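Local coordinates for protein peptidase M3B, oligoendopeptidase F (Enterococcus faecium, PDB 2QR4) that probably cleaves short peptides as a metal-dependent endopeptidase of the M3B family, at residues H450-K455 against S461-D466. Residues are numbered along the deposited sequence; the frame is centred on the assembly and turned at random.
Sequences HTEDEK and SEYLSD
Tyr463 reaches across to Glu452 and joins two consecutive helices through one hydrogen bond. Its OH donates to Glu452 OE1 at 2.5 Å, though the exact length is doubtful. OE1 lies at the edge of the tyrosine ring, near its plane, and 3.4 Å from Tyr463 CZ. The carboxylate is turned 36° from the ring. Tyr463 has CG anti to the backbone N (chi1 -176°), which carries the phenol out across the gap between the helices. Glu452 bends at chi2 (-63°), and the two side chains cross at about a right angle. This is the close part of the contact. Glu452 is buried, and both side chains also touch Val457 in the connecting loop. The solvent side is looser: Tyr463 is partly exposed and Lys455 exposed. Lys455 NZ forms a salt bridge with Glu452 OE2 at 3.1 Å, in which the hydrogen bond is weak. The lysine charge would probably favour an ionised carboxylate. The backbones stay well apart, with Glu452 CA 10.2 Å from Leu464 CA. In this helix-loop-helix connection of the M3 family region, one polar pair joins the last turn of helix 418-454 to the first turn of helix 461-476. Asp453 forms a salt bridge with Lys220 of helix 208-228, and Leu464 packs back on Phe445 and Met449 of helix 418-454.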
ATOM      1  N   HIS A 450      -8.849  -4.348  14.056  1.00 37.06           N
ATOM      2  CA  HIS A 450      -7.529  -4.501  14.664  1.00 37.75           C
ATOM      3  C   HIS A 450      -7.410  -5.793  15.478  1.00 38.73           C
ATOM      4  O   HIS A 450      -6.429  -6.527  15.347  1.00 38.43           O
ATOM      5  CB  HIS A 450      -7.166  -3.314  15.548  1.00 30.14           C
ATOM      6  CG  HIS A 450      -6.949  -2.038  14.802  1.00 42.64           C
ATOM      7  ND1 HIS A 450      -5.694  -1.585  14.458  1.00 43.56           N
ATOM      8  CD2 HIS A 450      -7.820  -1.102  14.360  1.00 37.09           C
ATOM      9  CE1 HIS A 450      -5.803  -0.436  13.817  1.00 36.87           C
ATOM     10  NE2 HIS A 450      -7.083  -0.120  13.747  1.00 42.81           N
ATOM     11  N   THR A 451      -8.397  -6.055  16.332  1.00 31.80           N
ATOM     12  CA  THR A 451      -8.356  -7.251  17.183  1.00 44.20           C
ATOM     13  C   THR A 451      -8.407  -8.541  16.372  1.00 33.56           C
ATOM     14  O   THR A 451      -7.720  -9.497  16.698  1.00 44.26           O
ATOM     15  CB  THR A 451      -9.474  -7.247  18.232  1.00 39.07           C
ATOM     16  OG1 THR A 451     -10.730  -7.011  17.575  1.00 45.30           O
ATOM     17  CG2 THR A 451      -9.207  -6.135  19.250  1.00 32.45           C
ATOM     18  N   GLU A 452      -9.210  -8.544  15.309  1.00 36.68           N
ATOM     19  CA  GLU A 452      -9.302  -9.688  14.406  1.00 38.16           C
ATOM     20  C   GLU A 452      -7.988  -9.963  13.697  1.00 42.74           C
ATOM     21  O   GLU A 452      -7.487 -11.086  13.717  1.00 46.39           O
ATOM     22  CB  GLU A 452     -10.419  -9.469  13.394  1.00 34.62           C
ATOM     23  CG  GLU A 452     -11.811  -9.638  14.008  1.00 47.11           C
ATOM     24  CD  GLU A 452     -12.062 -11.059  14.532  1.00 54.17           C
ATOM     25  OE1 GLU A 452     -12.380 -11.950  13.715  1.00 52.52           O
ATOM     26  OE2 GLU A 452     -11.956 -11.288  15.757  1.00 46.03           O
ATOM     27  N   ASP A 453      -7.416  -8.930  13.090  1.00 45.27           N
ATOM     28  CA  ASP A 453      -6.114  -9.056  12.435  1.00 46.14           C
ATOM     29  C   ASP A 453      -5.011  -9.497  13.402  1.00 44.07           C
ATOM     30  O   ASP A 453      -4.131 -10.278  13.052  1.00 40.49           O
ATOM     31  CB  ASP A 453      -5.711  -7.736  11.764  1.00 44.85           C
ATOM     32  CG  ASP A 453      -4.296  -7.777  11.227  1.00 46.73           C
ATOM     33  OD1 ASP A 453      -4.100  -8.236  10.086  1.00 41.82           O
ATOM     34  OD2 ASP A 453      -3.374  -7.358  11.951  1.00 43.15           O
ATOM     35  N   GLU A 454      -5.047  -8.986  14.619  1.00 44.66           N
ATOM     36  CA  GLU A 454      -4.031  -9.351  15.583  1.00 46.56           C
ATOM     37  C   GLU A 454      -4.134 -10.839  15.924  1.00 44.28           C
ATOM     38  O   GLU A 454      -3.117 -11.509  16.048  1.00 39.17           O
ATOM     39  CB  GLU A 454      -4.088  -8.428  16.808  1.00 45.39           C
ATOM     40  CG  GLU A 454      -4.150  -9.112  18.156  1.00 74.52           C
ATOM     41  CD  GLU A 454      -5.307  -8.569  19.010  1.00 85.00           C
ATOM     42  OE1 GLU A 454      -6.304  -9.314  19.197  1.00 72.55           O
ATOM     43  OE2 GLU A 454      -5.229  -7.394  19.468  1.00 76.52           O
ATOM     44  N   LYS A 455      -5.355 -11.359  16.045  1.00 41.86           N
ATOM     45  CA  LYS A 455      -5.562 -12.800  16.263  1.00 47.18           C
ATOM     46  C   LYS A 455      -5.202 -13.627  15.027  1.00 41.69           C
ATOM     47  O   LYS A 455      -5.249 -14.841  15.054  1.00 44.73           O
ATOM     48  CB  LYS A 455      -7.013 -13.100  16.668  1.00 48.42           C
ATOM     49  CG  LYS A 455      -7.459 -12.472  17.987  1.00 52.01           C
ATOM     50  CD  LYS A 455      -8.824 -12.998  18.432  1.00 55.09           C
ATOM     51  CE  LYS A 455      -9.804 -13.017  17.270  1.00 67.88           C
ATOM     52  NZ  LYS A 455     -11.119 -13.643  17.596  1.00 57.40           N
ATOM     53  N   SER A 461     -12.247  -8.971   1.868  1.00 35.03           N
ATOM     54  CA  SER A 461     -13.468  -8.199   1.642  1.00 41.00           C
ATOM     55  C   SER A 461     -14.725  -8.943   2.041  1.00 41.90           C
ATOM     56  O   SER A 461     -15.681  -8.324   2.521  1.00 43.38           O
ATOM     57  CB  SER A 461     -13.602  -7.721   0.200  1.00 44.17           C
ATOM     58  OG  SER A 461     -13.534  -8.797  -0.695  1.00 50.82           O
ATOM     59  N   GLU A 462     -14.749 -10.259   1.835  1.00 39.80           N
ATOM     60  CA  GLU A 462     -15.948 -11.024   2.199  1.00 43.89           C
ATOM     61  C   GLU A 462     -16.173 -10.924   3.710  1.00 38.77           C
ATOM     62  O   GLU A 462     -17.257 -10.588   4.160  1.00 46.42           O
ATOM     63  CB  GLU A 462     -15.852 -12.490   1.764  1.00 37.84           C
ATOM     64  CG  GLU A 462     -17.180 -13.291   1.908  1.00 45.16           C
ATOM     65  CD  GLU A 462     -17.062 -14.756   1.422  1.00 63.90           C
ATOM     66  OE1 GLU A 462     -17.304 -15.688   2.229  1.00 70.67           O
ATOM     67  OE2 GLU A 462     -16.707 -14.986   0.237  1.00 64.11           O
ATOM     68  N   TYR A 463     -15.136 -11.206   4.487  1.00 37.30           N
ATOM     69  CA  TYR A 463     -15.259 -11.197   5.927  1.00 39.95           C
ATOM     70  C   TYR A 463     -15.575  -9.796   6.453  1.00 38.48           C
ATOM     71  O   TYR A 463     -16.377  -9.630   7.374  1.00 41.47           O
ATOM     72  CB  TYR A 463     -13.968 -11.690   6.561  1.00 33.15           C
ATOM     73  CG  TYR A 463     -14.060 -11.802   8.053  1.00 42.60           C
ATOM     74  CD1 TYR A 463     -15.000 -12.639   8.643  1.00 48.38           C
ATOM     75  CD2 TYR A 463     -13.223 -11.068   8.877  1.00 37.94           C
ATOM     76  CE1 TYR A 463     -15.090 -12.755  10.022  1.00 45.42           C
ATOM     77  CE2 TYR A 463     -13.301 -11.179  10.258  1.00 38.51           C
ATOM     78  CZ  TYR A 463     -14.231 -12.029  10.824  1.00 46.35           C
ATOM     79  OH  TYR A 463     -14.324 -12.147  12.194  1.00 43.66           O
ATOM     80  N   LEU A 464     -14.934  -8.793   5.876  1.00 36.27           N
ATOM     81  CA  LEU A 464     -15.153  -7.402   6.315  1.00 48.04           C
ATOM     82  C   LEU A 464     -16.611  -7.010   6.058  1.00 42.90           C
ATOM     83  O   LEU A 464     -17.275  -6.418   6.909  1.00 46.58           O
ATOM     84  CB  LEU A 464     -14.208  -6.455   5.574  1.00 39.16           C
ATOM     85  CG  LEU A 464     -13.005  -5.739   6.211  1.00 54.01           C
ATOM     86  CD1 LEU A 464     -12.655  -6.165   7.613  1.00 43.26           C
ATOM     87  CD2 LEU A 464     -11.819  -5.826   5.315  1.00 32.89           C
ATOM     88  N   SER A 465     -17.108  -7.385   4.887  1.00 37.00           N
ATOM     89  CA  SER A 465     -18.440  -6.999   4.454  1.00 39.45           C
ATOM     90  C   SER A 465     -19.537  -7.704   5.224  1.00 44.70           C
ATOM     91  O   SER A 465     -20.456  -7.046   5.713  1.00 50.30           O
ATOM     92  CB  SER A 465     -18.580  -7.197   2.954  1.00 43.66           C
ATOM     93  OG  SER A 465     -17.507  -6.531   2.294  1.00 41.73           O
ATOM     94  N   ASP A 466     -19.435  -9.024   5.366  1.00 40.18           N
ATOM     95  CA  ASP A 466     -20.379  -9.766   6.213  1.00 41.37           C
ATOM     96  C   ASP A 466     -20.375  -9.218   7.648  1.00 45.58           C
ATOM     97  O   ASP A 466     -21.423  -9.111   8.282  1.00 38.31           O
ATOM     98  CB  ASP A 466     -20.058 -11.275   6.229  1.00 44.19           C
ATOM     99  CG  ASP A 466     -20.205 -11.937   4.846  1.00 69.73           C
ATOM    100  OD1 ASP A 466     -19.755 -13.102   4.680  1.00 74.26           O
ATOM    101  OD2 ASP A 466     -20.759 -11.299   3.917  1.00 65.66           O
TER